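FdtA domain-containing protein (Helicobacter canadensis MIT 98-5491, PDB 7N67) probably acts as a 3,4-ketoisomerase on a dTDP-linked keto sugar, in a pathway that makes an unusual formylated sugar. Local coordinates at residues Y25-F30 / K98-N103. Residues are numbered along the deposited sequence; the frame is centred on the assembly and turned at random. Where two conformers were deposited one is given.
Sequences YKILNF and KSIILN
Y25 holds its ring between its own backbone N and carbonyl carbon (chi1 75°), which lays one face of the ring over I100. I100 sets CG1 beside its backbone N and anti to its carbonyl carbon (chi1 -63°), and CD1 extends from there under the ring. The result is a CH-pi contact: CD1 of I100 lies 3.9 Å from the centroid of the Y25 ring, 21° off the normal. CD1 of I100 sits off centre, 3.7 Å from CD1 of Y25. Two residues on from Y25, the side chain of I27 lies alongside that of I100, the two running opposite ways. CD1 of I27 meets CG2 of I100 at 3.7 Å, so both branches of I100 are used. The placement of the K98 chain near the phenol end of Y25 is doubtful.

The two strands belong to the facing sheets of the cupin beta-sandwich. Their axes run nearly parallel, 10.3 Å apart at closest approach. L91 and L109 pack against both Y25 and I100, continuing the apolar layer.

Only dispersion and CH-pi forces are evident between the strands, consistent with an apolar contact at the partly buried edge of the sandwich, with I100 on the inside, away from the dTDP site.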
loop_
_atom_site.group_PDB
_atom_site.type_symbol
_atom_site.label_atom_id
_atom_site.label_comp_id
_atom_site.label_asym_id
_atom_site.label_seq_id
_atom_site.Cartn_x
_atom_site.Cartn_y
_atom_site.Cartn_z
ATOM N N TYR B 25 -17.385 13.459 18.367
ATOM C CA TYR B 25 -16.203 12.821 17.731
ATOM C C TYR B 25 -14.974 13.379 18.444
ATOM O O TYR B 25 -15.069 14.488 18.977
ATOM C CB TYR B 25 -16.159 13.056 16.209
ATOM C CG TYR B 25 -15.741 14.441 15.783
ATOM C CD1 TYR B 25 -14.405 14.756 15.615
ATOM C CD2 TYR B 25 -16.665 15.460 15.594
ATOM C CE1 TYR B 25 -13.988 16.031 15.276
ATOM C CE2 TYR B 25 -16.268 16.745 15.239
ATOM C CZ TYR B 25 -14.922 17.028 15.077
ATOM O OH TYR B 25 -14.481 18.262 14.706
ATOM N N LYS B 26 -13.873 12.635 18.446
ATOM C CA LYS B 26 -12.555 13.153 18.899
ATOM C C LYS B 26 -11.458 12.652 17.955
ATOM O O LYS B 26 -11.493 11.459 17.550
ATOM C CB LYS B 26 -12.275 12.775 20.358
ATOM C CG LYS B 26 -11.017 13.412 20.941
ATOM C CD LYS B 26 -11.091 13.733 22.432
ATOM C CE LYS B 26 -10.889 12.534 23.344
ATOM N NZ LYS B 26 -9.518 12.467 23.919
ATOM N N ILE B 27 -10.543 13.555 17.606
ATOM C CA ILE B 27 -9.275 13.217 16.906
ATOM C C ILE B 27 -8.346 12.615 17.963
ATOM O O ILE B 27 -8.113 13.291 18.969
ATOM C CB ILE B 27 -8.613 14.442 16.240
ATOM C CG1 ILE B 27 -9.590 15.281 15.412
ATOM C CG2 ILE B 27 -7.402 14.006 15.418
ATOM C CD1 ILE B 27 -10.110 14.591 14.191
ATOM N N LEU B 28 -7.837 11.402 17.726
ATOM C CA LEU B 28 -6.896 10.714 18.647
ATOM C C LEU B 28 -5.508 10.730 18.000
ATOM O O LEU B 28 -5.384 10.259 16.857
ATOM C CB LEU B 28 -7.402 9.294 18.905
ATOM C CG LEU B 28 -8.856 9.195 19.370
ATOM C CD1 LEU B 28 -9.318 7.749 19.407
ATOM C CD2 LEU B 28 -9.047 9.828 20.737
ATOM N N ASN B 29 -4.534 11.345 18.667
ATOM C CA ASN B 29 -3.116 11.349 18.241
ATOM C C ASN B 29 -2.404 10.223 18.980
ATOM O O ASN B 29 -2.396 10.272 20.186
ATOM C CB ASN B 29 -2.459 12.692 18.536
ATOM C CG ASN B 29 -3.154 13.807 17.796
ATOM O OD1 ASN B 29 -3.239 13.768 16.573
ATOM N ND2 ASN B 29 -3.653 14.786 18.530
ATOM N N PHE B 30 -1.832 9.257 18.274
ATOM C CA PHE B 30 -1.245 8.038 18.879
ATOM C C PHE B 30 0.269 8.228 19.005
ATOM O O PHE B 30 0.858 8.858 18.118
ATOM C CB PHE B 30 -1.609 6.807 18.043
ATOM C CG PHE B 30 -3.080 6.470 18.011
ATOM C CD1 PHE B 30 -3.902 6.764 19.086
ATOM C CD2 PHE B 30 -3.638 5.825 16.919
ATOM C CE1 PHE B 30 -5.248 6.438 19.059
ATOM C CE2 PHE B 30 -4.984 5.500 16.892
ATOM C CZ PHE B 30 -5.788 5.804 17.963
ATOM N N LYS B 98 -19.541 17.606 9.067
ATOM C CA LYS B 98 -18.109 17.850 9.410
ATOM C C LYS B 98 -17.255 16.829 8.654
ATOM O O LYS B 98 -17.471 15.611 8.854
ATOM C CB LYS B 98 -17.871 17.716 10.916
ATOM C CG LYS B 98 -16.958 18.769 11.526
ATOM C CD LYS B 98 -15.503 18.367 11.623
ATOM C CE LYS B 98 -14.611 19.470 12.161
ATOM N NZ LYS B 98 -14.323 20.506 11.142
ATOM N N SER B 99 -16.357 17.293 7.781
ATOM C CA SER B 99 -15.364 16.436 7.085
ATOM C C SER B 99 -14.125 16.281 7.965
ATOM O O SER B 99 -13.657 17.293 8.495
ATOM C CB SER B 99 -15.027 16.987 5.745
ATOM O OG SER B 99 -16.017 16.572 4.817
ATOM N N ILE B 100 -13.655 15.052 8.174
ATOM C CA ILE B 100 -12.326 14.781 8.799
ATOM C C ILE B 100 -11.541 13.902 7.841
ATOM O O ILE B 100 -12.002 12.786 7.538
ATOM C CB ILE B 100 -12.443 14.141 10.188
ATOM C CG1 ILE B 100 -13.143 15.089 11.163
ATOM C CG2 ILE B 100 -11.073 13.732 10.707
ATOM C CD1 ILE B 100 -14.241 14.422 11.944
ATOM N N ILE B 101 -10.412 14.404 7.364
ATOM C CA ILE B 101 -9.510 13.618 6.481
ATOM C C ILE B 101 -8.608 12.786 7.382
ATOM O O ILE B 101 -7.961 13.381 8.242
ATOM C CB ILE B 101 -8.707 14.517 5.525
ATOM C CG1 ILE B 101 -9.613 15.058 4.418
ATOM C CG2 ILE B 101 -7.516 13.748 4.974
ATOM C CD1 ILE B 101 -9.607 16.560 4.296
ATOM N N LEU B 102 -8.629 11.466 7.184
ATOM C CA LEU B 102 -7.635 10.523 7.728
ATOM C C LEU B 102 -6.727 10.088 6.576
ATOM O O LEU B 102 -7.250 9.527 5.590
ATOM C CB LEU B 102 -8.363 9.337 8.353
ATOM C CG LEU B 102 -9.315 9.663 9.499
ATOM C CD1 LEU B 102 -9.996 8.385 9.988
ATOM C CD2 LEU B 102 -8.611 10.377 10.644
ATOM N N ASN B 103 -5.422 10.360 6.696
ATOM C CA ASN B 103 -4.413 10.023 5.663
ATOM C C ASN B 103 -3.111 9.543 6.294
ATOM O O ASN B 103 -2.136 9.424 5.533
ATOM C CB ASN B 103 -4.150 11.195 4.717
ATOM C CG ASN B 103 -3.768 12.485 5.409
ATOM O OD1 ASN B 103 -3.901 13.557 4.820
ATOM N ND2 ASN B 103 -3.324 12.404 6.653
#